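Side-chain contacts in AlgX/AlgJ SGNH hydrolase-like domain-containing protein (Eubacterium siraeum, PDB 4NZK), which is of unknown function but belongs to the DHHW family of the SGNH hydrolase clan and probably has a hydrolase-like fold related to AlgX and AlgJ: residues A[135-138]-A[139-142]; A[306-310]-A[311-315]; A[319-323]-A[324-328]; A[344-348]-A[349-353]. One frame throughout, in Å; residues are numbered along the deposited sequence.

Contact 1: residues A[135-138]-A[139-142]. With EDO (1,2-ethanediol), chain D.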
loop_
_atom_site.group_PDB
_atom_site.type_symbol
_atom_site.label_atom_id
_atom_site.label_comp_id
_atom_site.label_asym_id
_atom_site.label_seq_id
_atom_site.Cartn_x
_atom_site.Cartn_y
_atom_site.Cartn_z
ATOM N N ASN A 135 -5.103 18.850 2.805
ATOM C CA ASN A 135 -5.272 20.286 2.879
ATOM C C ASN A 135 -3.985 21.024 2.553
ATOM O O ASN A 135 -4.030 22.210 2.235
ATOM C CB ASN A 135 -5.759 20.693 4.266
ATOM C CG ASN A 135 -7.184 20.244 4.537
ATOM O OD1 ASN A 135 -7.998 20.105 3.628
ATOM N ND2 ASN A 135 -7.491 20.046 5.807
ATOM N N LYS A 136 -2.843 20.349 2.661
ATOM C CA LYS A 136 -1.545 20.984 2.442
ATOM C C LYS A 136 -0.991 20.729 1.050
ATOM O O LYS A 136 0.067 21.292 0.672
ATOM C CB LYS A 136 -0.557 20.466 3.510
ATOM C CG LYS A 136 -0.880 20.971 4.902
ATOM C CD LYS A 136 -0.170 20.219 6.008
ATOM C CE LYS A 136 -0.468 20.789 7.392
ATOM N NZ LYS A 136 -1.939 20.775 7.741
ATOM N N LEU A 137 -1.683 19.910 0.253
ATOM C CA LEU A 137 -1.223 19.591 -1.104
ATOM C C LEU A 137 -1.457 20.732 -2.055
ATOM O O LEU A 137 -2.462 21.443 -1.950
ATOM C CB LEU A 137 -1.944 18.382 -1.654
ATOM C CG LEU A 137 -1.651 17.078 -0.938
ATOM C CD1 LEU A 137 -2.591 16.009 -1.490
ATOM C CD2 LEU A 137 -0.187 16.673 -1.003
ATOM N N VAL A 138 -0.521 20.900 -2.995
ATOM C CA VAL A 138 -0.591 21.907 -4.048
ATOM C C VAL A 138 -0.394 21.195 -5.393
ATOM O O VAL A 138 0.667 20.631 -5.670
ATOM C CB VAL A 138 0.478 22.989 -3.883
ATOM C CG1 VAL A 138 0.446 23.959 -5.058
ATOM C CG2 VAL A 138 0.282 23.718 -2.576
ATOM N N ASN A 139 -1.450 21.215 -6.216
ATOM C CA ASN A 139 -1.463 20.596 -7.533
ATOM C C ASN A 139 -1.162 19.088 -7.524
ATOM O O ASN A 139 -0.621 18.526 -8.465
ATOM C CB ASN A 139 -0.531 21.315 -8.489
ATOM C CG ASN A 139 -0.915 22.735 -8.700
ATOM O OD1 ASN A 139 -2.108 23.050 -8.752
ATOM N ND2 ASN A 139 0.094 23.633 -8.804
ATOM N N VAL A 140 -1.551 18.456 -6.434
ATOM C CA VAL A 140 -1.499 17.007 -6.281
ATOM C C VAL A 140 -2.939 16.556 -6.069
ATOM O O VAL A 140 -3.644 17.119 -5.224
ATOM C CB VAL A 140 -0.591 16.567 -5.111
ATOM C CG1 VAL A 140 -0.636 15.074 -4.875
ATOM C CG2 VAL A 140 0.830 16.992 -5.398
ATOM N N ILE A 141 -3.353 15.536 -6.803
ATOM C CA ILE A 141 -4.743 15.058 -6.749
ATOM C C ILE A 141 -4.935 14.100 -5.590
ATOM O O ILE A 141 -4.299 13.069 -5.531
ATOM C CB ILE A 141 -5.081 14.327 -8.062
ATOM C CG1 ILE A 141 -4.904 15.287 -9.245
ATOM C CG2 ILE A 141 -6.472 13.735 -8.008
ATOM C CD1 ILE A 141 -4.842 14.579 -10.571
ATOM N N ASN A 142 -5.824 14.431 -4.677
ATOM C CA ASN A 142 -6.049 13.584 -3.520
ATOM C C ASN A 142 -7.085 12.535 -3.858
ATOM O O ASN A 142 -8.112 12.840 -4.412
ATOM C CB ASN A 142 -6.517 14.366 -2.295
ATOM C CG ASN A 142 -6.540 13.477 -1.065
ATOM O OD1 ASN A 142 -5.495 12.954 -0.667
ATOM N ND2 ASN A 142 -7.709 13.252 -0.504
HETATM C C1 EDO D . -2.937 24.453 9.645
HETATM O O1 EDO D . -3.946 24.538 8.591
HETATM C C2 EDO D . -3.147 23.203 10.515
HETATM O O2 EDO D . -2.221 22.135 10.153
#

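Contact 2: residues A[306-310]-A[311-315]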
loop_
_atom_site.group_PDB
_atom_site.type_symbol
_atom_site.label_atom_id
_atom_site.label_comp_id
_atom_site.label_asym_id
_atom_site.label_seq_id
_atom_site.Cartn_x
_atom_site.Cartn_y
_atom_site.Cartn_z
ATOM N N TYR A 306 5.640 1.289 -13.017
ATOM C CA TYR A 306 6.924 1.218 -12.309
ATOM C C TYR A 306 6.630 1.260 -10.817
ATOM O O TYR A 306 5.954 2.145 -10.345
ATOM C CB TYR A 306 7.839 2.388 -12.692
ATOM C CG TYR A 306 8.239 2.379 -14.150
ATOM C CD1 TYR A 306 7.338 2.756 -15.129
ATOM C CD2 TYR A 306 9.523 2.032 -14.538
ATOM C CE1 TYR A 306 7.688 2.746 -16.469
ATOM C CE2 TYR A 306 9.887 2.037 -15.883
ATOM C CZ TYR A 306 8.965 2.407 -16.831
ATOM O OH TYR A 306 9.313 2.386 -18.158
ATOM N N VAL A 307 7.164 0.290 -10.097
ATOM C CA VAL A 307 6.876 0.123 -8.684
ATOM C C VAL A 307 8.157 0.399 -7.907
ATOM O O VAL A 307 9.151 -0.332 -8.037
ATOM C CB VAL A 307 6.362 -1.276 -8.325
ATOM C CG1 VAL A 307 5.854 -1.280 -6.884
ATOM C CG2 VAL A 307 5.270 -1.720 -9.268
ATOM N N CYS A 308 8.111 1.459 -7.111
ATOM C CA CYS A 308 9.244 1.936 -6.341
ATOM C C CYS A 308 8.871 2.149 -4.887
ATOM O O CYS A 308 7.778 2.585 -4.580
ATOM C CB CYS A 308 9.669 3.284 -6.894
ATOM S SG CYS A 308 10.017 3.331 -8.682
ATOM N N ASP A 309 9.806 1.860 -3.996
ATOM C CA ASP A 309 9.603 2.027 -2.573
ATOM C C ASP A 309 10.356 3.273 -2.104
ATOM O O ASP A 309 11.545 3.421 -2.369
ATOM C CB ASP A 309 10.121 0.818 -1.797
ATOM C CG ASP A 309 9.546 0.765 -0.393
ATOM O OD1 ASP A 309 9.962 1.620 0.449
ATOM O OD2 ASP A 309 8.690 -0.133 -0.142
ATOM N N ILE A 310 9.676 4.137 -1.354
ATOM C CA ILE A 310 10.295 5.374 -0.873
ATOM C C ILE A 310 11.493 5.156 0.054
ATOM O O ILE A 310 12.278 6.062 0.247
ATOM C CB ILE A 310 9.257 6.259 -0.160
ATOM C CG1 ILE A 310 8.734 5.569 1.112
ATOM C CG2 ILE A 310 8.105 6.600 -1.100
ATOM C CD1 ILE A 310 7.663 6.330 1.835
ATOM N N ARG A 311 11.614 3.961 0.631
ATOM C CA ARG A 311 12.744 3.616 1.497
ATOM C C ARG A 311 14.003 3.135 0.741
ATOM O O ARG A 311 15.097 3.199 1.279
ATOM C CB ARG A 311 12.308 2.530 2.485
ATOM C CG ARG A 311 11.175 2.971 3.391
ATOM C CD ARG A 311 10.487 1.787 4.043
ATOM N NE ARG A 311 9.677 1.010 3.095
ATOM C CZ ARG A 311 9.162 -0.187 3.389
ATOM N NH1 ARG A 311 9.373 -0.718 4.602
ATOM N NH2 ARG A 311 8.450 -0.857 2.480
ATOM N N TYR A 312 13.822 2.671 -0.502
ATOM C CA TYR A 312 14.854 1.948 -1.265
ATOM C C TYR A 312 14.869 2.446 -2.713
ATOM O O TYR A 312 14.358 1.807 -3.649
ATOM C CB TYR A 312 14.576 0.446 -1.265
ATOM C CG TYR A 312 14.261 -0.112 0.089
ATOM C CD1 TYR A 312 15.208 -0.164 1.063
ATOM C CD2 TYR A 312 12.995 -0.553 0.389
ATOM C CE1 TYR A 312 14.902 -0.683 2.294
ATOM C CE2 TYR A 312 12.659 -1.061 1.637
ATOM C CZ TYR A 312 13.626 -1.124 2.592
ATOM O OH TYR A 312 13.345 -1.610 3.854
ATOM N N PHE A 313 15.450 3.594 -2.909
ATOM C CA PHE A 313 15.422 4.225 -4.209
ATOM C C PHE A 313 16.672 5.034 -4.314
ATOM O O PHE A 313 16.855 6.004 -3.582
ATOM C CB PHE A 313 14.197 5.112 -4.330
ATOM C CG PHE A 313 13.982 5.669 -5.722
ATOM C CD1 PHE A 313 13.358 4.886 -6.694
ATOM C CD2 PHE A 313 14.345 6.961 -6.049
ATOM C CE1 PHE A 313 13.136 5.371 -7.962
ATOM C CE2 PHE A 313 14.139 7.448 -7.331
ATOM C CZ PHE A 313 13.503 6.654 -8.284
ATOM N N ASP A 314 17.533 4.637 -5.249
ATOM C CA ASP A 314 18.855 5.237 -5.357
ATOM C C ASP A 314 19.079 6.062 -6.608
ATOM O O ASP A 314 20.136 6.019 -7.216
ATOM C CB ASP A 314 19.886 4.117 -5.242
ATOM C CG ASP A 314 19.954 3.559 -3.839
ATOM O OD1 ASP A 314 20.233 4.349 -2.902
ATOM O OD2 ASP A 314 19.707 2.346 -3.670
ATOM N N LEU A 315 18.043 6.779 -7.001
ATOM C CA LEU A 315 18.065 7.659 -8.132
ATOM C C LEU A 315 17.419 8.989 -7.757
ATOM O O LEU A 315 16.968 9.177 -6.640
ATOM C CB LEU A 315 17.289 7.020 -9.276
ATOM C CG LEU A 315 17.801 5.747 -9.897
ATOM C CD1 LEU A 315 16.827 5.322 -10.973
ATOM C CD2 LEU A 315 19.188 5.953 -10.468
HETATM O O HOH W 1 12.243 1.147 -5.189
#

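Contact 3: residues A[319-323]-A[324-328]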
loop_
_atom_site.group_PDB
_atom_site.type_symbol
_atom_site.label_atom_id
_atom_site.label_comp_id
_atom_site.label_asym_id
_atom_site.label_seq_id
_atom_site.Cartn_x
_atom_site.Cartn_y
_atom_site.Cartn_z
ATOM N N ASP A 319 13.967 12.904 -12.553
ATOM C CA ASP A 319 14.635 12.470 -13.776
ATOM C C ASP A 319 14.176 11.058 -14.182
ATOM O O ASP A 319 14.059 10.763 -15.358
ATOM C CB ASP A 319 16.137 12.503 -13.608
ATOM C CG ASP A 319 16.718 13.909 -13.737
ATOM O OD1 ASP A 319 15.997 14.882 -14.066
ATOM O OD2 ASP A 319 17.955 13.994 -13.539
ATOM N N PHE A 320 13.943 10.185 -13.211
ATOM C CA PHE A 320 13.389 8.857 -13.499
ATOM C C PHE A 320 12.026 8.970 -14.217
ATOM O O PHE A 320 11.751 8.222 -15.159
ATOM C CB PHE A 320 13.297 8.085 -12.173
ATOM C CG PHE A 320 12.785 6.702 -12.301
ATOM C CD1 PHE A 320 13.612 5.699 -12.781
ATOM C CD2 PHE A 320 11.521 6.383 -11.904
ATOM C CE1 PHE A 320 13.169 4.403 -12.863
ATOM C CE2 PHE A 320 11.069 5.082 -11.995
ATOM C CZ PHE A 320 11.905 4.088 -12.460
ATOM N N ILE A 321 11.172 9.883 -13.762
ATOM C CA ILE A 321 9.874 10.137 -14.405
ATOM C C ILE A 321 10.067 10.574 -15.861
ATOM O O ILE A 321 9.396 10.076 -16.782
ATOM C CB ILE A 321 9.059 11.193 -13.597
ATOM C CG1 ILE A 321 8.148 10.515 -12.580
ATOM C CG2 ILE A 321 8.130 12.067 -14.449
ATOM C CD1 ILE A 321 8.744 9.448 -11.742
ATOM N N LYS A 322 10.967 11.535 -16.051
ATOM C CA LYS A 322 11.197 12.116 -17.376
ATOM C C LYS A 322 11.780 11.081 -18.328
ATOM O O LYS A 322 11.287 10.904 -19.469
ATOM C CB LYS A 322 12.111 13.334 -17.266
ATOM C CG LYS A 322 11.472 14.471 -16.511
ATOM C CD LYS A 322 12.451 15.605 -16.200
ATOM C CE LYS A 322 11.752 16.716 -15.411
ATOM N NZ LYS A 322 11.024 16.131 -14.278
ATOM N N ASP A 323 12.777 10.351 -17.847
ATOM C CA ASP A 323 13.468 9.378 -18.685
ATOM C C ASP A 323 12.568 8.234 -19.158
ATOM O O ASP A 323 12.783 7.688 -20.241
ATOM C CB ASP A 323 14.670 8.801 -17.943
ATOM C CG ASP A 323 15.817 9.829 -17.736
ATOM O OD1 ASP A 323 15.843 10.914 -18.376
ATOM O OD2 ASP A 323 16.717 9.539 -16.901
ATOM N N ASN A 324 11.608 7.842 -18.320
ATOM C CA ASN A 324 10.721 6.735 -18.635
ATOM C C ASN A 324 9.344 7.098 -19.186
ATOM O O ASN A 324 8.472 6.224 -19.350
ATOM C CB ASN A 324 10.653 5.838 -17.420
ATOM C CG ASN A 324 12.003 5.212 -17.134
ATOM O OD1 ASN A 324 12.439 4.350 -17.875
ATOM N ND2 ASN A 324 12.699 5.708 -16.127
ATOM N N GLY A 325 9.138 8.378 -19.474
ATOM C CA GLY A 325 7.888 8.818 -20.105
ATOM C C GLY A 325 6.656 8.649 -19.232
ATOM O O GLY A 325 5.533 8.450 -19.706
ATOM N N ILE A 326 6.884 8.740 -17.930
ATOM C CA ILE A 326 5.814 8.605 -16.954
ATOM C C ILE A 326 4.779 9.707 -17.102
ATOM O O ILE A 326 5.139 10.877 -17.197
ATOM C CB ILE A 326 6.362 8.661 -15.520
ATOM C CG1 ILE A 326 7.295 7.458 -15.257
ATOM C CG2 ILE A 326 5.221 8.758 -14.515
ATOM C CD1 ILE A 326 6.689 6.097 -15.509
ATOM N N THR A 327 3.491 9.330 -17.101
ATOM C CA THR A 327 2.352 10.249 -17.254
ATOM C C THR A 327 1.599 10.496 -15.937
ATOM O O THR A 327 0.924 11.539 -15.775
ATOM C CB THR A 327 1.322 9.699 -18.318
ATOM O OG1 THR A 327 0.829 8.403 -17.936
ATOM C CG2 THR A 327 1.982 9.543 -19.670
ATOM N N ASP A 328 1.674 9.516 -15.027
ATOM C CA ASP A 328 0.930 9.516 -13.781
ATOM C C ASP A 328 1.855 8.998 -12.673
ATOM O O ASP A 328 2.556 8.002 -12.859
ATOM C CB ASP A 328 -0.265 8.545 -13.860
ATOM C CG ASP A 328 -1.299 8.950 -14.907
ATOM O OD1 ASP A 328 -1.150 8.584 -16.110
ATOM O OD2 ASP A 328 -2.251 9.661 -14.514
HETATM O O HOH W 2 7.380 11.991 -18.197
#

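Contact 4: residues A[344-348]-A[349-353]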
loop_
_atom_site.group_PDB
_atom_site.type_symbol
_atom_site.label_atom_id
_atom_site.label_comp_id
_atom_site.label_asym_id
_atom_site.label_seq_id
_atom_site.Cartn_x
_atom_site.Cartn_y
_atom_site.Cartn_z
ATOM N N GLU A 344 10.226 10.685 5.245
ATOM C CA GLU A 344 11.494 11.375 5.011
ATOM C C GLU A 344 12.250 10.755 3.845
ATOM O O GLU A 344 13.138 11.398 3.258
ATOM C CB GLU A 344 12.359 11.389 6.274
ATOM C CG GLU A 344 11.680 12.086 7.454
ATOM C CD GLU A 344 11.202 13.513 7.136
ATOM O OE1 GLU A 344 11.971 14.288 6.520
ATOM O OE2 GLU A 344 10.047 13.875 7.477
ATOM N N GLY A 345 11.894 9.523 3.470
ATOM C CA GLY A 345 12.521 8.895 2.308
ATOM C C GLY A 345 12.226 9.628 1.012
ATOM O O GLY A 345 12.987 9.555 0.022
ATOM N N ILE A 346 11.109 10.328 0.983
ATOM C CA ILE A 346 10.783 11.086 -0.198
ATOM C C ILE A 346 11.856 12.175 -0.361
ATOM O O ILE A 346 12.372 12.363 -1.452
ATOM C CB ILE A 346 9.356 11.639 -0.159
ATOM C CG1 ILE A 346 8.355 10.465 -0.019
ATOM C CG2 ILE A 346 9.076 12.478 -1.408
ATOM C CD1 ILE A 346 6.920 10.892 0.324
ATOM N N LYS A 347 12.173 12.879 0.723
ATOM C CA LYS A 347 13.170 13.949 0.677
ATOM C C LYS A 347 14.561 13.367 0.474
ATOM O O LYS A 347 15.291 13.796 -0.404
ATOM C CB LYS A 347 13.130 14.764 1.971
ATOM C CG LYS A 347 14.202 15.835 2.011
ATOM C CD LYS A 347 14.239 16.602 3.310
ATOM C CE LYS A 347 15.402 17.595 3.244
ATOM N NZ LYS A 347 15.471 18.510 4.417
ATOM N N ASN A 348 14.892 12.323 1.229
ATOM C CA ASN A 348 16.274 11.835 1.231
ATOM C C ASN A 348 16.647 10.930 0.105
ATOM O O ASN A 348 17.837 10.820 -0.237
ATOM C CB ASN A 348 16.546 11.119 2.534
ATOM C CG ASN A 348 16.422 12.046 3.742
ATOM O OD1 ASN A 348 16.664 13.253 3.649
ATOM N ND2 ASN A 348 16.013 11.486 4.862
ATOM N N ASN A 349 15.647 10.242 -0.448
ATOM C CA ASN A 349 15.890 9.291 -1.535
ATOM C C ASN A 349 15.337 9.788 -2.868
ATOM O O ASN A 349 16.054 9.878 -3.839
ATOM C CB ASN A 349 15.327 7.912 -1.177
ATOM C CG ASN A 349 15.865 7.368 0.150
ATOM O OD1 ASN A 349 17.027 7.592 0.510
ATOM N ND2 ASN A 349 14.997 6.670 0.906
ATOM N N LEU A 350 14.059 10.098 -2.918
ATOM C CA LEU A 350 13.455 10.498 -4.172
ATOM C C LEU A 350 13.934 11.858 -4.664
ATOM O O LEU A 350 14.094 12.049 -5.854
ATOM C CB LEU A 350 11.925 10.525 -4.071
ATOM C CG LEU A 350 11.237 9.177 -4.212
ATOM C CD1 LEU A 350 11.751 8.105 -3.303
ATOM C CD2 LEU A 350 9.734 9.319 -4.084
ATOM N N LEU A 351 14.112 12.801 -3.739
ATOM C CA LEU A 351 14.460 14.157 -4.122
ATOM C C LEU A 351 15.924 14.507 -4.020
ATOM O O LEU A 351 16.256 15.659 -4.266
ATOM C CB LEU A 351 13.643 15.134 -3.300
ATOM C CG LEU A 351 12.152 15.049 -3.588
ATOM C CD1 LEU A 351 11.352 15.872 -2.590
ATOM C CD2 LEU A 351 11.838 15.485 -5.014
ATOM N N SER A 352 16.769 13.534 -3.682
ATOM C CA SER A 352 18.229 13.715 -3.629
ATOM C C SER A 352 18.769 13.366 -4.994
ATOM O O SER A 352 18.368 12.354 -5.608
ATOM C CB SER A 352 18.854 12.848 -2.555
ATOM O OG SER A 352 18.600 11.467 -2.774
ATOM N N LYS A 353 19.693 14.210 -5.459
ATOM C CA LYS A 353 20.230 14.110 -6.820
ATOM C C LYS A 353 21.139 12.910 -6.929
ATOM O O LYS A 353 21.976 12.658 -6.050
ATOM C CB LYS A 353 20.959 15.399 -7.209
ATOM C CG LYS A 353 20.072 16.621 -7.438
ATOM C CD LYS A 353 19.700 16.831 -8.899
ATOM C CE LYS A 353 19.050 18.199 -9.112
ATOM O OXT LYS A 353 21.021 12.159 -7.914
#

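Contact 1: residues A[135-138]-A[139-142]
Leu137 and Val140 meet across a short surface turn, and the leucine can be followed outward atom by atom. Its CB already lies 4.1 Å from CB of Val140. CG is set beside the backbone N, anti to the carbonyl carbon (chi1 -66°), which carries both methyls toward the returning chain. CD1 reaches CG1 of Val140 at 4.0 Å and stands as far from the backbone O of Val140, while CD2 lies 4.1 Å from CB of Val140, so both methyls touch the valine. The turn is a helix-to-strand connection: helix 126-136 runs out, and the chain reverses into strand 141-142, an outermost strand of the mixed sheet, paired in parallel with strand 101-107. Asn139 stands at the bend with positive phi (58°). OD1 of Asn142 accepts from ND2 of Asn104 on the adjoining strand 101-107. Asn90 of helix 83-96 holds the turn from outside, accepting the N-H of Val138 on OD1 and donating ND2 to the carbonyl of Lys136. At the helix end, NZ of Lys136 donates to O2 of a 1,2-ethanediol at 2.8 Å, probably a remnant of crystallisation.

Contact 2: residues A[306-310]-A[311-315]
From Asp309 to Tyr312 the backbone folds into a type I beta turn, closed by the N-H of Tyr312 on the carbonyl O of Asp309 at 3.0 Å. Within that turn the Asp309 carboxylate is gripped from both backbone and side chain. OD1 takes the backbone N-H of Arg311 on its anti lone pair at 2.9 Å and, on its syn side, NE of the same arginine at 2.7 Å. OD2 receives NH2, also at 2.7 Å, so the guanidinium grips the two oxygens side-on, with its edge; the two planes are nevertheless turned 38° apart, and each of these two bonds is tilted out of them. The bend in the arginine at chi3 (-72°) folds its head back onto the residue two places before it. Tyr312 packs against the same arginine, whose CB sits over the centre of one ring face. The turn follows the end of strand 304-309 of the mixed sheet, where the chain leaves for helix 317-323, and the pair of charges is extended there: Lys287 makes a salt bridge to Asp309 OD2, and Asp267 another to Arg311 NH2. A water bridges the N-H of Asp309 and the carbonyl of Tyr312. Nearer the strand, SG of Cys308 approaches CE1 of Phe313 at 3.8 Å, a sulfur-aromatic contact made obliquely to the ring, with strand 270-275 supplying Ile270 as a neighbour of both.

Contact 3: residues A[319-323]-A[324-328]
The carbonyl O of Phe320 is gripped twice by one residue, Asn324, through its backbone and its side chain. ND2 donates at 2.9 Å in the carbonyl plane, on a lone pair, whereas the backbone N-H comes from 3.2 Å and is tilted from that plane. The side chain can double back because CG lies beside its own backbone N (chi1 -65°), which lays the amide along the last turn of the helix. The same ND2 stands over one face of the Phe320 ring, offset toward its rim and 3.5 Å from CD1, with ring and amide planes 58° apart. A leucine in place of Asn324 would probably leave this carbonyl with the backbone N-H as its one remaining donor here, and the ring face without its polar neighbour. Phe320 is itself held by Phe238, which meets it edge-to-face. Next along the chain, Ile321 meets Ile326, CG1 of Ile321 lying 3.9 Å from CB of Ile326, and a water links their two carbonyls. Gly325, with positive phi, lets the chain swing away: its N-H reaches the carbonyl O of Lys322 in a weak bond of 3.3 Å, while the N-H of Ile326 closes on O of Ile321 at 3.1 Å. These two bonds make a Schellman motif, ending helix 317-323 and directing the chain into strand 328-334.

Contact 4: residues A[344-348]-A[349-353]
Asn349 packs its side chain directly against Gly345, one turn back along the helix. CB lies 3.1 Å from the glycine carbonyl O, and ND2 stands 3.6 Å from the glycine CA; the absence of a side chain at Gly345 lets that nitrogen come close. The same carbonyl accepts two backbone N-H groups, from Asn349 at 2.8 Å, above its plane, and from Leu350 at 3.2 Å, within it. That forked acceptor marks where helix 344-350 widens into a pi-type turn, continued by the N-H of Leu351 on the carbonyl of Ile346 at 2.9 Å. Ser352 then closes the end of the helix: with OG lodged between its backbone N and carbonyl carbon (chi1 60°), the hydroxyl turns back to give its proton to the carbonyl O of Asn348 at 2.7 Å. Apolar contact on the inner side is looser, CG2 of Ile346 lying 4.2 Å from CD2 of Leu350. Farther out, Phe331 of strand 328-334 touches both these residues, and Tyr85, Tyr88 and Leu89 of helix 83-96 pack on Ile346. The amide of Asn349 has its main polar partner beyond the helix, ND2 donating to the carbonyl of Ile310; an alanine here would probably leave that carbonyl without this donor, removing a polar tie between the helix and the turn at 309-312.

In the fold
Contact 2 is the buried one of the four and the most charged, a turn at the end of strand 304-309 fixed by salt bridges. Contacts 3 and 4 are partly buried helix ends, governed by backbone carbonyls and asparagine amides, yet they finish differently: a Schellman motif in one, a widened turn and a serine hydroxyl in the other. Contact 2 touches both, Tyr306 and Leu315 packing on Phe320, and Ile310 meeting Asn349 and Leu350. Contact 1 lies apart at the surface, about 22 Å from contact 2 between centres, and joins its segments by apolar packing, with polar ties supplied from helix 83-96. Contacts 1 and 2 reach the same mixed sheet, through strands 141-142 and 304-309.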